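Local coordinates for transcriptional regulator (PDB 4IVN), which probably represses transcription of the nan genes for sialic acid catabolism and binds the sugar phosphate N-acetylmannosamine 6-phosphate, at residues R114-L117 and A118-V121. Sequence-based numbering, arbitrary orientation.
Sequences RKSL and ARIV
The carbonyl oxygen of Ser116 accepts the backbone N-H of Ile120 at 2.9 Å (Ser116 O to Ile120 N), and the side chain of the same isoleucine leans on it: Ile120 CG1 comes within 3.1 Å of Ser116 O, with CD1 a little farther off. CG1 lies beside its own backbone N (chi1 -64°), which turns that branch back along the helix toward the preceding turn. Leu117 O is treated alike by Val121, whose N donates to it over 2.9 Å in a nearly straight bond (170° at the hydrogen), while Val121 CG2 rests 3.2 Å from Leu117 O. Before these, Ala118 N donates to Arg114 O, and a longer, weak bond runs from Arg119 N to Lys115 O at 3.4 Å. Arg119 folds back over that weaker link. Bent at chi3 (-49°), its chain brings one guanidinium face over Ser116 CA, which sits toward the group's rim, and Arg119 NH1 comes to 3.5 Å from Lys115 O. NH2 pairs with Glu221 of strand 221-224 in a salt bridge, and Ser116 OG is hydrogen-bonded to Asp113 OD2, just before the helix. Leu117 and Ile120 pack on Leu223 of that strand and, with Val121, on helix 237-257; Arg114 forms a salt bridge with Asp92 of the second subunit. The i to i+4 bonds, with Leu117, Ile120 and Val121 buried and Arg114, Lys115 and Arg119 exposed, are those of an amphipathic alpha-helix, here the first turns of helix 114-126, which leads into strand 129-133 of the parallel sheet in the SIS domain's alpha/beta fold.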
ATOM      1  N   ARG A 114      -4.561 -22.298   2.126  1.00 43.00           N
ATOM      2  CA  ARG A 114      -5.089 -22.068   3.454  1.00 41.80           C
ATOM      3  C   ARG A 114      -4.298 -22.846   4.518  1.00 40.22           C
ATOM      4  O   ARG A 114      -4.273 -22.405   5.689  1.00 39.62           O
ATOM      5  CB  ARG A 114      -6.570 -22.460   3.523  1.00 45.18           C
ATOM      6  CG  ARG A 114      -7.518 -21.313   3.144  1.00 52.76           C
ATOM      7  CD  ARG A 114      -7.750 -21.216   1.637  1.00 57.95           C
ATOM      8  NE  ARG A 114      -8.766 -20.220   1.194  1.00 62.98           N
ATOM      9  CZ  ARG A 114      -9.920 -19.913   1.809  1.00 68.55           C
ATOM     10  NH1 ARG A 114     -10.281 -20.483   2.947  1.00 61.99           N
ATOM     11  NH2 ARG A 114     -10.734 -18.999   1.291  1.00 70.30           N
ATOM     12  N   LYS A 115      -3.688 -23.981   4.099  1.00 37.39           N
ATOM     13  CA  LYS A 115      -2.815 -24.779   4.972  1.00 42.96           C
ATOM     14  C   LYS A 115      -1.550 -23.968   5.326  1.00 40.86           C
ATOM     15  O   LYS A 115      -1.204 -23.937   6.481  1.00 41.96           O
ATOM     16  CB  LYS A 115      -2.394 -26.163   4.369  1.00 44.68           C
ATOM     17  CG  LYS A 115      -3.547 -27.132   4.053  1.00 47.51           C
ATOM     18  CD  LYS A 115      -4.389 -27.409   5.307  1.00 51.11           C
ATOM     19  CE  LYS A 115      -4.908 -28.855   5.395  1.00 55.20           C
ATOM     20  NZ  LYS A 115      -5.565 -29.112   6.736  1.00 55.31           N
ATOM     21  N   SER A 116      -0.878 -23.310   4.355  1.00 41.32           N
ATOM     22  CA  SER A 116       0.241 -22.435   4.706  1.00 36.71           C
ATOM     23  C   SER A 116      -0.158 -21.294   5.593  1.00 34.71           C
ATOM     24  O   SER A 116       0.590 -20.930   6.472  1.00 35.48           O
ATOM     25  CB  SER A 116       0.991 -21.771   3.499  1.00 39.22           C
ATOM     26  OG  SER A 116       1.488 -22.734   2.549  1.00 46.80           O
ATOM     27  N   LEU A 117      -1.241 -20.603   5.201  1.00 35.22           N
ATOM     28  CA  LEU A 117      -1.760 -19.449   5.900  1.00 36.86           C
ATOM     29  C   LEU A 117      -1.940 -19.785   7.411  1.00 37.24           C
ATOM     30  O   LEU A 117      -1.478 -18.980   8.275  1.00 33.93           O
ATOM     31  CB  LEU A 117      -3.108 -19.033   5.276  1.00 34.97           C
ATOM     32  CG  LEU A 117      -3.782 -17.824   5.950  1.00 40.44           C
ATOM     33  CD1 LEU A 117      -2.906 -16.558   5.949  1.00 35.91           C
ATOM     34  CD2 LEU A 117      -5.162 -17.543   5.348  1.00 40.38           C
ATOM     35  N   ALA A 118      -2.612 -20.915   7.720  1.00 36.70           N
ATOM     36  CA  ALA A 118      -2.828 -21.300   9.164  1.00 34.99           C
ATOM     37  C   ALA A 118      -1.500 -21.473   9.901  1.00 35.57           C
ATOM     38  O   ALA A 118      -1.326 -20.965  11.021  1.00 32.87           O
ATOM     39  CB  ALA A 118      -3.725 -22.544   9.298  1.00 40.99           C
ATOM     40  N   ARG A 119      -0.533 -22.128   9.241  1.00 33.64           N
ATOM     41  CA  ARG A 119       0.742 -22.204   9.836  1.00 36.08           C
ATOM     42  C   ARG A 119       1.422 -20.851  10.058  1.00 33.17           C
ATOM     43  O   ARG A 119       2.076 -20.662  11.079  1.00 31.95           O
ATOM     44  CB  ARG A 119       1.649 -23.091   9.013  1.00 40.56           C
ATOM     45  CG  ARG A 119       1.408 -24.526   9.356  1.00 39.12           C
ATOM     46  CD  ARG A 119       2.613 -25.314   8.885  1.00 43.00           C
ATOM     47  NE  ARG A 119       2.990 -24.981   7.480  1.00 39.39           N
ATOM     48  CZ  ARG A 119       2.420 -25.477   6.404  1.00 36.71           C
ATOM     49  NH1 ARG A 119       1.376 -26.340   6.504  1.00 38.98           N
ATOM     50  NH2 ARG A 119       2.880 -25.115   5.218  1.00 36.03           N
ATOM     51  N   ILE A 120       1.305 -19.946   9.078  1.00 32.10           N
ATOM     52  CA  ILE A 120       1.953 -18.629   9.183  1.00 32.96           C
ATOM     53  C   ILE A 120       1.335 -17.822  10.377  1.00 33.48           C
ATOM     54  O   ILE A 120       2.029 -17.160  11.149  1.00 31.27           O
ATOM     55  CB  ILE A 120       1.838 -17.858   7.834  1.00 32.22           C
ATOM     56  CG1 ILE A 120       2.616 -18.646   6.740  1.00 35.60           C
ATOM     57  CG2 ILE A 120       2.334 -16.422   8.008  1.00 34.50           C
ATOM     58  CD1 ILE A 120       2.421 -18.139   5.303  1.00 29.54           C
ATOM     59  N   VAL A 121       0.026 -17.885  10.512  1.00 32.18           N
ATOM     60  CA  VAL A 121      -0.662 -17.283  11.667  1.00 31.34           C
ATOM     61  C   VAL A 121      -0.096 -17.705  12.979  1.00 30.32           C
ATOM     62  O   VAL A 121       0.182 -16.855  13.857  1.00 31.39           O
ATOM     63  CB  VAL A 121      -2.116 -17.711  11.710  1.00 33.75           C
ATOM     64  CG1 VAL A 121      -2.736 -17.276  13.082  1.00 30.53           C
ATOM     65  CG2 VAL A 121      -2.878 -17.096  10.497  1.00 36.71           C
TER